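Local atomic coordinates of oxygen-independent coproporphyrinogen III oxidase (Escherichia coli, PDB entry 1OLT), a protein that catalyses the anaerobic oxidative decarboxylation of two propionate groups of coproporphyrinogen III to vinyl groups in heme biosynthesis, using S-adenosylmethionine and a [4Fe-4S] cluster. Residues I423-A427 and K428-L432; D372-K375 and S376-N380; Q84-D87 and A88-Q91. All blocks are in the same frame, centred on the assembly; numbering follows the deposited sequence.

Contact 1 of 3, residues I423-A427 and K428-L432; sequences IQVTA and KGRLL
Thr426 meets Gly429 through its hydroxyl, which reaches forward along the chain and accepts the amide of Gly429, with 3.0 Å from OG1 to Gly429 N. At 146° the N-H points at OG1 with a moderate bend. The chi1 of 62° sets OG1 between the backbone N and the carbonyl carbon of its own residue, the rotation that brings the oxygen over the following turn. The same OG1 is hydrogen-bonded to Gly414 O, and CB of Lys428 packs alongside it at 3.8 Å. Val425 comes to the same glycine with its CG1 branch, 3.4 Å from Gly429 C. That branch also lies beside Arg430, whose CG passes 4.2 Å from Val425 CG1 and 3.3 Å from Thr426 O. The chain here leaves strand 422-425, the central strand of a three-stranded antiparallel sheet within the HemN C-terminal domain, and turns toward helix 433-438, for which Leu432 is the N-cap residue. With an alanine at Thr426, the amide of Gly429 would probably lose its side-chain acceptor and Gly414 O its hydroxyl partner, leaving the turn less firmly fixed. A water accepts from Leu431 N, 3.3 Å from its oxygen. The long side chains lead out of the turn to other parts of the fold: Lys428 NZ forms salt bridges with Asp7 and Asp9, while the guanidinium of Arg430 makes a cation-pi contact with Phe381 and gives NH2 to Phe284 O.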
# COMPACT_ATOMS: atom_id res chain seq x y z
N ILE A 423 -19.87 -16.01 5.03
CA ILE A 423 -20.03 -15.33 3.75
C ILE A 423 -18.90 -15.77 2.82
O ILE A 423 -17.76 -15.87 3.23
CB ILE A 423 -19.97 -13.81 3.95
CG1 ILE A 423 -21.13 -13.33 4.80
CG2 ILE A 423 -20.00 -13.06 2.61
CD1 ILE A 423 -20.79 -12.11 5.61
N GLN A 424 -19.27 -16.07 1.58
CA GLN A 424 -18.32 -16.33 0.51
C GLN A 424 -18.51 -15.23 -0.55
O GLN A 424 -19.63 -15.01 -1.02
CB GLN A 424 -18.55 -17.73 -0.06
CG GLN A 424 -17.68 -18.11 -1.25
CD GLN A 424 -16.20 -18.12 -0.93
OE1 GLN A 424 -15.72 -19.04 -0.29
NE2 GLN A 424 -15.47 -17.10 -1.40
N VAL A 425 -17.44 -14.53 -0.90
CA VAL A 425 -17.47 -13.61 -2.04
C VAL A 425 -17.36 -14.48 -3.29
O VAL A 425 -16.53 -15.38 -3.35
CB VAL A 425 -16.38 -12.53 -1.98
CG1 VAL A 425 -16.54 -11.53 -3.13
CG2 VAL A 425 -16.41 -11.83 -0.63
N THR A 426 -18.24 -14.25 -4.24
CA THR A 426 -18.31 -15.06 -5.44
C THR A 426 -17.35 -14.55 -6.46
O THR A 426 -16.80 -13.46 -6.33
CB THR A 426 -19.74 -15.00 -6.05
OG1 THR A 426 -20.02 -13.64 -6.43
CG2 THR A 426 -20.81 -15.38 -5.04
N ALA A 427 -17.16 -15.34 -7.51
CA ALA A 427 -16.36 -14.93 -8.66
C ALA A 427 -16.81 -13.56 -9.20
O ALA A 427 -16.00 -12.71 -9.53
CB ALA A 427 -16.44 -16.00 -9.79
N LYS A 428 -18.12 -13.39 -9.30
CA LYS A 428 -18.74 -12.13 -9.71
C LYS A 428 -18.55 -10.96 -8.69
O LYS A 428 -18.42 -9.80 -9.09
CB LYS A 428 -20.26 -12.36 -9.95
CG LYS A 428 -20.63 -13.17 -11.18
CD LYS A 428 -22.18 -13.38 -11.25
CE LYS A 428 -22.62 -14.26 -12.41
NZ LYS A 428 -22.17 -13.76 -13.75
N GLY A 429 -18.56 -11.25 -7.40
CA GLY A 429 -18.41 -10.22 -6.37
C GLY A 429 -16.98 -9.75 -6.04
O GLY A 429 -16.82 -8.76 -5.32
N ARG A 430 -15.96 -10.43 -6.53
CA ARG A 430 -14.58 -10.09 -6.11
C ARG A 430 -14.19 -8.66 -6.48
O ARG A 430 -13.61 -7.98 -5.68
CB ARG A 430 -13.57 -11.09 -6.67
CG ARG A 430 -13.66 -12.49 -6.04
CD ARG A 430 -12.54 -13.42 -6.47
NE ARG A 430 -11.30 -12.87 -6.01
CZ ARG A 430 -10.10 -13.15 -6.46
NH1 ARG A 430 -9.91 -14.00 -7.46
NH2 ARG A 430 -9.06 -12.53 -5.90
N LEU A 431 -14.53 -8.21 -7.68
CA LEU A 431 -14.21 -6.83 -8.09
C LEU A 431 -15.03 -5.78 -7.32
O LEU A 431 -14.67 -4.59 -7.29
CB LEU A 431 -14.39 -6.67 -9.60
CG LEU A 431 -13.32 -7.36 -10.44
CD1 LEU A 431 -13.81 -7.71 -11.83
CD2 LEU A 431 -12.02 -6.48 -10.50
N LEU A 432 -16.12 -6.22 -6.70
CA LEU A 432 -17.00 -5.35 -5.92
C LEU A 432 -16.82 -5.56 -4.43
O LEU A 432 -17.77 -5.43 -3.65
CB LEU A 432 -18.44 -5.65 -6.34
CG LEU A 432 -18.66 -5.41 -7.85
CD1 LEU A 432 -20.08 -5.77 -8.32
CD2 LEU A 432 -18.34 -3.94 -8.19
O HOH W 1 -15.51 -10.36 -9.93

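Contact 2 of 3, residues D372-K375 and S376-N380; sequences DVIK and SLICN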
# COMPACT_ATOMS: atom_id res chain seq x y z
N ASP A 372 -11.38 -6.63 11.75
CA ASP A 372 -11.05 -8.02 11.45
C ASP A 372 -12.03 -8.65 10.43
O ASP A 372 -11.61 -9.46 9.61
CB ASP A 372 -11.03 -8.88 12.72
CG ASP A 372 -9.92 -8.49 13.69
OD1 ASP A 372 -9.01 -7.75 13.27
OD2 ASP A 372 -9.88 -8.87 14.89
N VAL A 373 -13.30 -8.26 10.45
CA VAL A 373 -14.27 -8.69 9.43
C VAL A 373 -13.82 -8.22 8.05
O VAL A 373 -13.73 -8.99 7.08
CB VAL A 373 -15.67 -8.16 9.77
CG1 VAL A 373 -16.63 -8.35 8.61
CG2 VAL A 373 -16.21 -8.85 11.03
N ILE A 374 -13.52 -6.93 7.98
CA ILE A 374 -13.20 -6.28 6.73
C ILE A 374 -11.88 -6.84 6.19
O ILE A 374 -11.83 -7.18 5.03
CB ILE A 374 -13.22 -4.74 6.89
CG1 ILE A 374 -14.68 -4.28 7.12
CG2 ILE A 374 -12.55 -4.03 5.67
CD1 ILE A 374 -14.88 -2.82 7.50
N LYS A 375 -10.85 -6.98 7.04
CA LYS A 375 -9.54 -7.55 6.62
C LYS A 375 -9.70 -8.93 6.05
O LYS A 375 -9.15 -9.22 5.01
CB LYS A 375 -8.54 -7.66 7.79
CG LYS A 375 -7.84 -6.40 8.14
CD LYS A 375 -6.86 -6.54 9.39
CE LYS A 375 -5.84 -7.70 9.27
NZ LYS A 375 -6.52 -9.05 9.48
N SER A 376 -10.45 -9.79 6.74
CA SER A 376 -10.79 -11.12 6.20
C SER A 376 -11.47 -11.11 4.82
O SER A 376 -11.16 -11.92 3.99
CB SER A 376 -11.69 -11.89 7.19
OG SER A 376 -12.09 -13.13 6.62
N LEU A 377 -12.40 -10.20 4.59
CA LEU A 377 -13.13 -10.15 3.33
C LEU A 377 -12.22 -9.67 2.19
O LEU A 377 -12.23 -10.19 1.10
CB LEU A 377 -14.36 -9.23 3.46
CG LEU A 377 -15.57 -9.81 4.25
CD1 LEU A 377 -16.65 -8.75 4.49
CD2 LEU A 377 -16.14 -10.99 3.55
N ILE A 378 -11.44 -8.64 2.50
CA ILE A 378 -10.54 -7.99 1.53
C ILE A 378 -9.41 -8.91 1.09
O ILE A 378 -9.07 -8.96 -0.09
CB ILE A 378 -9.97 -6.72 2.14
CG1 ILE A 378 -11.07 -5.67 2.30
CG2 ILE A 378 -8.77 -6.19 1.32
CD1 ILE A 378 -11.48 -4.99 1.02
N CYS A 379 -8.86 -9.65 2.04
CA CYS A 379 -7.67 -10.49 1.81
C CYS A 379 -8.00 -11.91 1.36
O CYS A 379 -7.33 -12.42 0.51
CB CYS A 379 -6.84 -10.61 3.06
SG CYS A 379 -6.13 -9.08 3.65
N ASN A 380 -9.00 -12.53 2.01
CA ASN A 380 -9.37 -13.94 1.75
C ASN A 380 -10.67 -14.17 0.97
O ASN A 380 -10.99 -15.29 0.60
CB ASN A 380 -9.41 -14.67 3.08
CG ASN A 380 -8.03 -14.70 3.73
OD1 ASN A 380 -7.06 -15.10 3.11
ND2 ASN A 380 -7.94 -14.22 4.97
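Residues 372-375 and 376-380 are successive turns of one alpha-helix, joined by four i to i+4 backbone hydrogen bonds, of which Ile378 N to Ile374 O is the shortest at 2.9 Å, with an N-H...O angle of 162°. The side chains fall into pairs four residues apart. Val373 and Leu377 lie side by side and point the same way, with CG1 of Val373 and CD1 of Leu377 4.1 Å apart. Because CG1 of Val373 stands opposite its own backbone N across the CA-CB bond and next to the carbonyl carbon, it faces the following turn, while CG of Leu377 also lies 3.5 Å from Val373 O. Ile374 and Ile378 repeat the arrangement in one of the two modelled conformers of Ile378, where CG2 of Ile374 meets CG1 of Ile378 at 4.0 Å. This helix, 365-380, belongs to the HemN C-terminal domain, and its two apolar pairs line neighbouring strips of its buried surface. Ile374, Leu377 and Ile378 touch Cys437 of helix 433-438, whereas Val373 and Leu377 rest on Leu383 of strand 382-384. Cys379 is turned back along the helix: its chi1 of -64° places SG next to the backbone N, and both CB and SG come to 3.3 Å from Lys375 O, the carbonyl that accepts the amide of Cys379. Ser376 likewise brings CB to 3.4 Å from Asp372 O, the acceptor of its own amide. At the C-terminal end, Asn380 N bonds to Ser376 O, and Asn380 OD1 takes a hydrogen bond from Leu306 N.

Contact 3 of 3, residues Q84-D87 and A88-Q91; sequences QYLD and ALEQ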
# COMPACT_ATOMS: atom_id res chain seq x y z
N GLN A 84 19.03 17.18 5.61
CA GLN A 84 18.26 17.80 6.66
C GLN A 84 17.16 16.83 7.16
O GLN A 84 16.93 16.72 8.32
CB GLN A 84 17.56 19.08 6.20
CG GLN A 84 18.47 20.18 5.67
CD GLN A 84 17.72 21.39 5.15
OE1 GLN A 84 16.59 21.24 4.67
NE2 GLN A 84 18.33 22.63 5.30
N TYR A 85 16.54 16.11 6.24
CA TYR A 85 15.50 15.20 6.58
C TYR A 85 16.02 14.01 7.39
O TYR A 85 15.41 13.63 8.40
CB TYR A 85 14.79 14.75 5.30
CG TYR A 85 13.57 13.91 5.55
CD1 TYR A 85 12.44 14.49 6.05
CD2 TYR A 85 13.56 12.58 5.28
CE1 TYR A 85 11.30 13.74 6.30
CE2 TYR A 85 12.39 11.80 5.48
CZ TYR A 85 11.27 12.41 6.02
OH TYR A 85 10.09 11.70 6.25
N LEU A 86 17.15 13.44 6.98
CA LEU A 86 17.78 12.40 7.76
C LEU A 86 18.28 12.91 9.10
O LEU A 86 18.27 12.13 10.07
CB LEU A 86 18.95 11.73 7.01
CG LEU A 86 18.67 10.83 5.80
CD1 LEU A 86 19.83 9.94 5.39
CD2 LEU A 86 17.53 10.08 5.95
N ASP A 87 18.62 14.20 9.22
CA ASP A 87 18.93 14.76 10.55
C ASP A 87 17.70 14.62 11.45
O ASP A 87 17.83 14.31 12.62
CB ASP A 87 19.37 16.21 10.52
CG ASP A 87 20.72 16.41 9.88
OD1 ASP A 87 21.54 15.47 9.81
OD2 ASP A 87 21.06 17.55 9.41
N ALA A 88 16.52 14.92 10.91
CA ALA A 88 15.26 14.84 11.67
C ALA A 88 14.86 13.40 11.99
O ALA A 88 14.44 13.12 13.08
CB ALA A 88 14.16 15.53 10.94
N LEU A 89 15.01 12.51 11.03
CA LEU A 89 14.76 11.08 11.21
C LEU A 89 15.67 10.50 12.29
O LEU A 89 15.19 9.75 13.16
CB LEU A 89 14.95 10.28 9.94
CG LEU A 89 13.84 10.35 8.90
CD1 LEU A 89 14.35 9.61 7.69
CD2 LEU A 89 12.58 9.66 9.49
N GLU A 90 16.93 10.89 12.29
CA GLU A 90 17.83 10.50 13.38
C GLU A 90 17.24 10.84 14.78
O GLU A 90 17.28 10.04 15.70
CB GLU A 90 19.21 11.16 13.24
CG GLU A 90 20.16 10.84 14.41
CD GLU A 90 21.61 11.36 14.22
OE1 GLU A 90 21.86 12.23 13.36
OE2 GLU A 90 22.53 10.94 15.00
N GLN A 91 16.76 12.05 14.93
CA GLN A 91 16.20 12.49 16.20
C GLN A 91 14.88 11.71 16.50
O GLN A 91 14.68 11.21 17.61
CB GLN A 91 15.97 13.98 16.21
CG GLN A 91 17.25 14.87 16.22
CD GLN A 91 18.24 14.47 17.25
OE1 GLN A 91 17.85 14.15 18.35
NE2 GLN A 91 19.52 14.35 16.86
O HOH W 2 20.24 14.65 13.83
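Residues 84-87 and 88-91 form consecutive turns of helix 80-96, bound by four i to i+4 backbone hydrogen bonds; Leu89 N to Tyr85 O is 2.9 Å with an N-H...O angle of 164°, whereas Gln91 N to Asp87 O is weak at 3.4 Å. On the buried side, the CD1 branch of Leu89 is shared by two neighbours. It sits 3.7 Å from Tyr85 CE2, obliquely to the ring, and 3.7 Å from Leu86 CD2. A chi1 of -173° swings the Tyr85 ring opposite its backbone N and forward along the helix to Leu89. The phenol OH is hydrogen-bonded to His58 O and Val326 N, and Phe61 meets the ring edge-to-face. On the outer side a water joins three groups: it donates to Asp87 O at 2.7 Å and to Glu90 OE1, and accepts from Gln91 NE2. Asp87 OD1 and Glu90 OE1 are like charges 4.8 Å apart, and their repulsion is probably offset by Arg125, which forms salt bridges with both. With Leu89 also packed on Val57 of strand 53-62 and Leu126 of helix 120-133, this amphipathic helix laid against parallel strands is part of the outer helical layer of the radical SAM core, whose fold is related to the TIM barrel, and Tyr85 lies about 8 Å, side chain to side chain, from Tyr56 of an S-adenosylmethionine site.

From the N terminus, contact 3 (84-91) comes first, in helix 80-96 of the radical SAM core; contact 2 (372-380) and contact 1 (423-432) follow in the HemN C-terminal domain. Each joins adjoining segments, so none closes a long loop, and the three run in series without nesting or crossing. Contact 3 links helix turns packed on strand 53-62, contact 2 lies where helix 365-380 packs against helix 433-438 and strand 382-384, and contact 1 carries strand 422-425 round toward helix 433-438. Contacts 1 and 2 touch through Val425 CG2 and Leu377 CD2, 4.3 Å apart. Contact 3 stands across the chain's centre from both, its centre about 36 Å from that of contact 2.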